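Local coordinates for possible adenyl cyclase-associated protein (Cryptosporidium parvum, PDB 2B0R), which probably binds and sequesters actin monomers, as expected of a cyclase-associated protein, through a C-terminal beta-helix domain that pairs with a second copy of itself, at residues A[64-69]-A[73-78]; A[151-156]-A[161-166]. All coordinates share one frame; numbering follows the deposited sequence.

Contact 1: residues A[64-69]-A[73-78]; sequences ITLSEG and NKVSVR
The turn between two coils of a parallel beta-helix is where L66 meets V75 and G69 meets N73. Here the chain leaves strand 64-66, in one sheet of the helix, and enters strand 74-81 in the facing sheet. The contact is thus one across the interior and round the corner, not between hydrogen-bonded neighbours, which each strand has elsewhere: L66 pairs through its backbone with I86 and E88. In the interior, L66 and V75 reach toward each other tip to tip, with L66 CD2 3.9 Å from V75 CG2. L66 holds its CG opposite the backbone N (chi1 -171°), an extended start that carries the isobutyl group inward from its strand. The branch of V75 that answers is the methyl lying beside its own backbone N. V45 and Y52 also lie against L66, and V91 against V75, extending the apolar filling.

At the bend, the two segments' backbones come closest at G69 and N73, whose CA atoms are 6.2 Å apart. N73 OD1 lies 3.7 Å from G69 CA in van der Waals contact and also accepts a hydrogen bond from the backbone N of S70, which follows G69. At the phi of 122° and psi of 162° found at G69, a CB would be jammed against the carbonyl O of E68, so the backbone shape by itself calls for glycine. N73 ND2 donates to the backbone O of D50, so both ends of the amide are engaged and its rotation is defined. The contact therefore divides its chemistry: dispersion between methyls inside the helix, and at the corner an amide hydrogen-bonded at both its O and its N, which ties the turn to S70 and to D50, just before strand 51-55.

Contact 2: residues A[151-156]-A[161-166]; sequences VEVYSS and MNLLFP
Strand 161-166 runs back against segment 151-156, the touching parts pointing 170° apart, and the facing CA atoms of S155 and M161 stand 8.8 Å from each other. That spacing belongs to two sheets packed face to face, here the opposed walls of the last coil of the parallel beta-helix, whose interior is filled by side chains from both.

L163 has the largest share of the packing, its two methyls divided between two valines. Its CD1 meets V153 CG2 tip to tip at 3.8 Å, while CD2 is 4.2 Å from V151 CG1, the two side chains crossing obliquely. V151 presents that methyl by setting it between its backbone N and carbonyl carbon (chi1 60°). Farther along, thioether replaces methyl: M161 SD touches S155 CB at 3.7 Å. The methionine chain bends at its last torsion (chi3 -68°), and the sulfur rather than the terminal CE makes the nearest approach. L134 of the adjoining strand also touches M161 and V153, continuing the same apolar layer.

Strand 152-156 is the edge of its sheet within this chain, but V153, Y154 and S155 form an antiparallel ladder with a strand of the second subunit, which carries the sheet across the dimer interface. The partner also reaches the other wall, where the ring of F165 stacks with that of Y186 of the second subunit. Within the strand itself, Y154 OH donates to E152 OE2 at 3.1 Å, approaching from above the carboxylate, 37° out of its plane.

Overall arrangement
The two contacts sample the interior between the same two walls at different levels of the beta-helix. Contact 1 comes first along the chain and is complete before contact 2 begins; they lie on opposite sides of the chain's centre, with their own centres 22 Å apart and nearest atoms about 16 Å apart. Strands 74-81 and 152-156 share one seven-stranded sheet, and strands 64-66 and 161-166 share the other, so each contact bridges the same two walls. Contact 1 does so near the N-terminal end of the stack and touches no other chain of the assembly, whereas contact 2 sits at the end from which the sheet continues into the second subunit.

Contact 1: residues A[64-69]-A[73-78]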
ATOM      1  N   ILE A  64      27.311 -11.004   4.833  1.00 60.22           N
ATOM      2  CA  ILE A  64      28.174 -10.128   4.043  1.00 58.21           C
ATOM      3  C   ILE A  64      28.377  -8.837   4.796  1.00 59.05           C
ATOM      4  O   ILE A  64      27.396  -8.141   5.106  1.00 59.76           O
ATOM      5  CB  ILE A  64      27.593  -9.794   2.687  1.00 55.47           C
ATOM      6  CG1 ILE A  64      27.364 -11.075   1.860  1.00 57.54           C
ATOM      7  CG2 ILE A  64      28.476  -8.746   1.977  1.00 53.93           C
ATOM      8  CD1 ILE A  64      28.595 -12.047   1.745  1.00 61.82           C
ATOM      9  N   THR A  65      29.642  -8.523   5.088  1.00 56.23           N
ATOM     10  CA  THR A  65      29.987  -7.325   5.839  1.00 56.98           C
ATOM     11  C   THR A  65      30.699  -6.291   4.990  1.00 58.32           C
ATOM     12  O   THR A  65      31.689  -6.577   4.329  1.00 58.05           O
ATOM     13  CB  THR A  65      30.834  -7.644   7.102  1.00 55.22           C
ATOM     14  OG1 THR A  65      30.022  -8.314   8.062  1.00 58.38           O
ATOM     15  CG2 THR A  65      31.368  -6.384   7.753  1.00 51.74           C
ATOM     16  N   LEU A  66      30.175  -5.072   5.028  1.00 60.59           N
ATOM     17  CA  LEU A  66      30.873  -3.933   4.489  1.00 60.12           C
ATOM     18  C   LEU A  66      31.484  -3.162   5.659  1.00 61.82           C
ATOM     19  O   LEU A  66      30.772  -2.559   6.465  1.00 63.67           O
ATOM     20  CB  LEU A  66      29.909  -3.081   3.697  1.00 57.54           C
ATOM     21  CG  LEU A  66      30.516  -1.960   2.885  1.00 56.76           C
ATOM     22  CD1 LEU A  66      31.191  -2.537   1.678  1.00 58.14           C
ATOM     23  CD2 LEU A  66      29.410  -0.973   2.483  1.00 56.39           C
ATOM     24  N   SER A  67      32.805  -3.200   5.764  1.00 62.29           N
ATOM     25  CA  SER A  67      33.475  -2.641   6.932  1.00 63.05           C
ATOM     26  C   SER A  67      34.172  -1.304   6.664  1.00 61.05           C
ATOM     27  O   SER A  67      34.738  -0.700   7.562  1.00 62.15           O
ATOM     28  CB  SER A  67      34.451  -3.657   7.513  1.00 61.66           C
ATOM     29  OG  SER A  67      35.421  -3.977   6.552  1.00 59.51           O
ATOM     30  N   GLU A  68      34.106  -0.845   5.432  1.00 60.96           N
ATOM     31  CA  GLU A  68      34.672   0.435   5.072  1.00 62.54           C
ATOM     32  C   GLU A  68      33.556   1.416   4.683  1.00 63.02           C
ATOM     33  O   GLU A  68      32.391   1.026   4.536  1.00 63.81           O
ATOM     34  CB  GLU A  68      35.683   0.261   3.938  1.00 62.07           C
ATOM     35  CG  GLU A  68      35.076  -0.207   2.619  1.00 61.83           C
ATOM     36  CD  GLU A  68      36.079  -0.177   1.499  1.00 64.36           C
ATOM     37  OE1 GLU A  68      37.046  -0.979   1.547  1.00 67.16           O
ATOM     38  OE2 GLU A  68      35.916   0.645   0.571  1.00 61.13           O
ATOM     39  N   GLY A  69      33.912   2.684   4.526  1.00 62.99           N
ATOM     40  CA  GLY A  69      32.957   3.706   4.127  1.00 61.76           C
ATOM     41  C   GLY A  69      32.880   4.831   5.135  1.00 63.43           C
ATOM     42  O   GLY A  69      33.311   4.700   6.290  1.00 63.86           O
ATOM     43  N   ASN A  73      29.414   8.365   1.585  1.00 60.60           N
ATOM     44  CA  ASN A  73      29.042   7.228   0.771  1.00 57.92           C
ATOM     45  C   ASN A  73      27.591   6.816   0.893  1.00 56.22           C
ATOM     46  O   ASN A  73      26.932   7.048   1.917  1.00 56.82           O
ATOM     47  CB  ASN A  73      29.920   6.022   1.119  1.00 61.37           C
ATOM     48  CG  ASN A  73      31.352   6.197   0.687  1.00 61.15           C
ATOM     49  OD1 ASN A  73      32.267   6.211   1.516  1.00 61.54           O
ATOM     50  ND2 ASN A  73      31.559   6.336  -0.613  1.00 60.42           N
ATOM     51  N   LYS A  74      27.117   6.178  -0.163  1.00 53.61           N
ATOM     52  CA  LYS A  74      25.814   5.563  -0.206  1.00 55.02           C
ATOM     53  C   LYS A  74      26.029   4.056  -0.264  1.00 54.26           C
ATOM     54  O   LYS A  74      27.118   3.594  -0.592  1.00 54.26           O
ATOM     55  CB  LYS A  74      25.070   6.064  -1.452  1.00 57.25           C
ATOM     56  CG  LYS A  74      24.742   7.543  -1.376  1.00 60.16           C
ATOM     57  CD  LYS A  74      24.182   8.092  -2.637  1.00 62.85           C
ATOM     58  CE  LYS A  74      23.768   9.556  -2.412  1.00 68.42           C
ATOM     59  NZ  LYS A  74      23.414  10.315  -3.668  1.00 68.52           N
ATOM     60  N   VAL A  75      25.012   3.280   0.072  1.00 53.49           N
ATOM     61  CA  VAL A  75      25.090   1.830  -0.102  1.00 50.87           C
ATOM     62  C   VAL A  75      23.805   1.446  -0.809  1.00 50.53           C
ATOM     63  O   VAL A  75      22.741   1.894  -0.412  1.00 51.60           O
ATOM     64  CB  VAL A  75      25.249   1.105   1.261  1.00 52.11           C
ATOM     65  CG1 VAL A  75      25.346  -0.428   1.096  1.00 51.01           C
ATOM     66  CG2 VAL A  75      26.480   1.623   1.994  1.00 50.76           C
ATOM     67  N   SER A  76      23.915   0.702  -1.907  1.00 50.91           N
ATOM     68  CA  SER A  76      22.746   0.151  -2.619  1.00 50.79           C
ATOM     69  C   SER A  76      22.758  -1.359  -2.475  1.00 49.54           C
ATOM     70  O   SER A  76      23.739  -2.017  -2.843  1.00 48.42           O
ATOM     71  CB  SER A  76      22.760   0.505  -4.114  1.00 55.01           C
ATOM     72  OG  SER A  76      22.303   1.834  -4.369  1.00 60.54           O
ATOM     73  N   VAL A  77      21.686  -1.919  -1.927  1.00 46.36           N
ATOM     74  CA  VAL A  77      21.575  -3.360  -1.853  1.00 47.98           C
ATOM     75  C   VAL A  77      20.430  -3.845  -2.727  1.00 51.63           C
ATOM     76  O   VAL A  77      19.259  -3.470  -2.483  1.00 51.42           O
ATOM     77  CB  VAL A  77      21.384  -3.862  -0.419  1.00 47.37           C
ATOM     78  CG1 VAL A  77      21.347  -5.398  -0.409  1.00 46.25           C
ATOM     79  CG2 VAL A  77      22.484  -3.342   0.491  1.00 43.03           C
ATOM     80  N   ARG A  78      20.765  -4.674  -3.736  1.00 53.52           N
ATOM     81  CA  ARG A  78      19.773  -5.174  -4.722  1.00 54.60           C
ATOM     82  C   ARG A  78      19.795  -6.683  -4.881  1.00 57.09           C
ATOM     83  O   ARG A  78      20.852  -7.339  -4.722  1.00 58.58           O
ATOM     84  CB  ARG A  78      19.973  -4.529  -6.101  1.00 54.45           C
ATOM     85  CG  ARG A  78      20.033  -2.998  -6.106  1.00 57.06           C
ATOM     86  CD  ARG A  78      20.233  -2.425  -7.516  1.00 57.24           C
TER

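Contact 2: residues A[151-156]-A[161-166]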
ATOM      1  N   VAL A 151      12.781   7.696  15.030  1.00 54.91           N
ATOM      2  CA  VAL A 151      12.901   7.553  13.575  1.00 50.56           C
ATOM      3  C   VAL A 151      11.549   7.766  12.858  1.00 48.92           C
ATOM      4  O   VAL A 151      10.519   7.338  13.333  1.00 47.62           O
ATOM      5  CB  VAL A 151      13.532   6.175  13.212  1.00 43.54           C
ATOM      6  CG1 VAL A 151      12.648   5.019  13.737  1.00 37.64           C
ATOM      7  CG2 VAL A 151      13.794   6.077  11.734  1.00 35.04           C
ATOM      8  N   GLU A 152      11.582   8.461  11.734  1.00 48.91           N
ATOM      9  CA  GLU A 152      10.388   8.730  10.948  1.00 47.56           C
ATOM     10  C   GLU A 152      10.287   7.704   9.872  1.00 47.38           C
ATOM     11  O   GLU A 152      11.221   7.525   9.092  1.00 49.15           O
ATOM     12  CB  GLU A 152      10.494  10.088  10.322  1.00 46.76           C
ATOM     13  CG  GLU A 152      10.534  11.210  11.329  1.00 47.40           C
ATOM     14  CD  GLU A 152      10.541  12.572  10.662  1.00 51.08           C
ATOM     15  OE1 GLU A 152      10.506  13.568  11.410  1.00 54.06           O
ATOM     16  OE2 GLU A 152      10.598  12.646   9.400  1.00 50.63           O
ATOM     17  N   VAL A 153       9.179   6.981   9.850  1.00 48.37           N
ATOM     18  CA  VAL A 153       8.979   5.935   8.836  1.00 48.10           C
ATOM     19  C   VAL A 153       7.898   6.379   7.859  1.00 46.98           C
ATOM     20  O   VAL A 153       6.775   6.650   8.252  1.00 49.67           O
ATOM     21  CB  VAL A 153       8.617   4.546   9.454  1.00 48.14           C
ATOM     22  CG1 VAL A 153       8.795   3.456   8.429  1.00 48.18           C
ATOM     23  CG2 VAL A 153       9.466   4.242  10.671  1.00 47.46           C
ATOM     24  N   TYR A 154       8.270   6.508   6.598  1.00 46.64           N
ATOM     25  CA  TYR A 154       7.328   6.826   5.531  1.00 46.13           C
ATOM     26  C   TYR A 154       6.913   5.520   4.873  1.00 46.46           C
ATOM     27  O   TYR A 154       7.762   4.646   4.623  1.00 49.04           O
ATOM     28  CB  TYR A 154       7.948   7.814   4.525  1.00 44.93           C
ATOM     29  CG  TYR A 154       8.213   9.180   5.128  1.00 45.18           C
ATOM     30  CD1 TYR A 154       9.365   9.424   5.925  1.00 48.26           C
ATOM     31  CD2 TYR A 154       7.309  10.234   4.934  1.00 46.19           C
ATOM     32  CE1 TYR A 154       9.609  10.706   6.500  1.00 48.42           C
ATOM     33  CE2 TYR A 154       7.520  11.503   5.516  1.00 47.83           C
ATOM     34  CZ  TYR A 154       8.674  11.736   6.290  1.00 48.83           C
ATOM     35  OH  TYR A 154       8.858  12.987   6.850  1.00 47.99           O
ATOM     36  N   SER A 155       5.606   5.359   4.646  1.00 44.26           N
ATOM     37  CA  SER A 155       5.070   4.109   4.126  1.00 43.75           C
ATOM     38  C   SER A 155       4.004   4.328   3.090  1.00 45.49           C
ATOM     39  O   SER A 155       3.103   5.173   3.266  1.00 48.66           O
ATOM     40  CB  SER A 155       4.494   3.252   5.254  1.00 42.74           C
ATOM     41  OG  SER A 155       3.434   3.921   5.895  1.00 45.80           O
ATOM     42  N   SER A 156       4.090   3.551   2.017  1.00 43.42           N
ATOM     43  CA  SER A 156       3.104   3.604   0.952  1.00 50.08           C
ATOM     44  C   SER A 156       3.073   2.242   0.333  1.00 52.07           C
ATOM     45  O   SER A 156       4.153   1.630   0.145  1.00 50.59           O
ATOM     46  CB  SER A 156       3.484   4.649  -0.111  1.00 49.95           C
ATOM     47  OG  SER A 156       4.753   4.333  -0.627  1.00 51.54           O
ATOM     48  N   MET A 161       4.103  -4.024   8.630  1.00 49.43           N
ATOM     49  CA  MET A 161       5.253  -3.256   9.024  1.00 46.06           C
ATOM     50  C   MET A 161       5.246  -3.072  10.527  1.00 44.42           C
ATOM     51  O   MET A 161       4.237  -2.590  11.095  1.00 43.55           O
ATOM     52  CB  MET A 161       5.228  -1.892   8.348  1.00 46.16           C
ATOM     53  CG  MET A 161       5.258  -1.911   6.834  1.00 45.89           C
ATOM     54  SD  MET A 161       4.650  -0.336   6.215  1.00 49.94           S
ATOM     55  CE  MET A 161       2.933  -0.456   6.711  1.00 36.67           C
ATOM     56  N   ASN A 162       6.357  -3.427  11.183  1.00 41.52           N
ATOM     57  CA  ASN A 162       6.484  -3.173  12.629  1.00 44.38           C
ATOM     58  C   ASN A 162       7.707  -2.395  13.018  1.00 47.53           C
ATOM     59  O   ASN A 162       8.780  -2.494  12.384  1.00 46.87           O
ATOM     60  CB  ASN A 162       6.449  -4.464  13.439  1.00 45.24           C
ATOM     61  CG  ASN A 162       5.288  -5.310  13.091  1.00 44.81           C
ATOM     62  OD1 ASN A 162       4.125  -4.962  13.364  1.00 50.21           O
ATOM     63  ND2 ASN A 162       5.563  -6.396  12.441  1.00 41.56           N
ATOM     64  N   LEU A 163       7.522  -1.600  14.060  1.00 50.40           N
ATOM     65  CA  LEU A 163       8.598  -0.935  14.723  1.00 51.88           C
ATOM     66  C   LEU A 163       8.814  -1.599  16.065  1.00 56.36           C
ATOM     67  O   LEU A 163       7.843  -1.947  16.779  1.00 55.38           O
ATOM     68  CB  LEU A 163       8.272   0.515  14.914  1.00 49.70           C
ATOM     69  CG  LEU A 163       8.816   1.420  13.825  1.00 49.58           C
ATOM     70  CD1 LEU A 163       8.112   2.790  13.955  1.00 51.46           C
ATOM     71  CD2 LEU A 163      10.326   1.582  13.947  1.00 47.32           C
ATOM     72  N   LEU A 164      10.092  -1.801  16.397  1.00 55.59           N
ATOM     73  CA  LEU A 164      10.456  -2.431  17.647  1.00 52.64           C
ATOM     74  C   LEU A 164      11.530  -1.650  18.385  1.00 53.94           C
ATOM     75  O   LEU A 164      12.578  -1.255  17.808  1.00 51.40           O
ATOM     76  CB  LEU A 164      10.884  -3.870  17.432  1.00 51.98           C
ATOM     77  CG  LEU A 164      10.010  -4.762  16.564  1.00 52.25           C
ATOM     78  CD1 LEU A 164      10.647  -4.855  15.193  1.00 51.55           C
ATOM     79  CD2 LEU A 164       9.869  -6.149  17.193  1.00 49.99           C
ATOM     80  N   PHE A 165      11.246  -1.447  19.669  1.00 53.35           N
ATOM     81  CA  PHE A 165      12.031  -0.598  20.556  1.00 53.18           C
ATOM     82  C   PHE A 165      12.616  -1.441  21.667  1.00 52.04           C
ATOM     83  O   PHE A 165      11.897  -2.252  22.260  1.00 53.42           O
ATOM     84  CB  PHE A 165      11.147   0.522  21.121  1.00 50.09           C
ATOM     85  CG  PHE A 165      10.492   1.331  20.059  1.00 53.59           C
ATOM     86  CD1 PHE A 165       9.147   1.144  19.751  1.00 53.88           C
ATOM     87  CD2 PHE A 165      11.226   2.240  19.311  1.00 54.83           C
ATOM     88  CE1 PHE A 165       8.537   1.878  18.730  1.00 52.77           C
ATOM     89  CE2 PHE A 165      10.621   2.981  18.280  1.00 55.47           C
ATOM     90  CZ  PHE A 165       9.272   2.791  17.993  1.00 52.13           C
ATOM     91  N   PRO A 166      13.909  -1.226  21.984  1.00 50.29           N
ATOM     92  CA  PRO A 166      14.605  -2.108  22.922  1.00 49.80           C
ATOM     93  C   PRO A 166      14.039  -1.853  24.293  1.00 53.23           C
ATOM     94  O   PRO A 166      13.877  -0.683  24.706  1.00 52.43           O
ATOM     95  CB  PRO A 166      16.068  -1.643  22.855  1.00 49.40           C
ATOM     96  CG  PRO A 166      16.142  -0.640  21.705  1.00 50.98           C
ATOM     97  CD  PRO A 166      14.753  -0.104  21.543  1.00 49.14           C
TER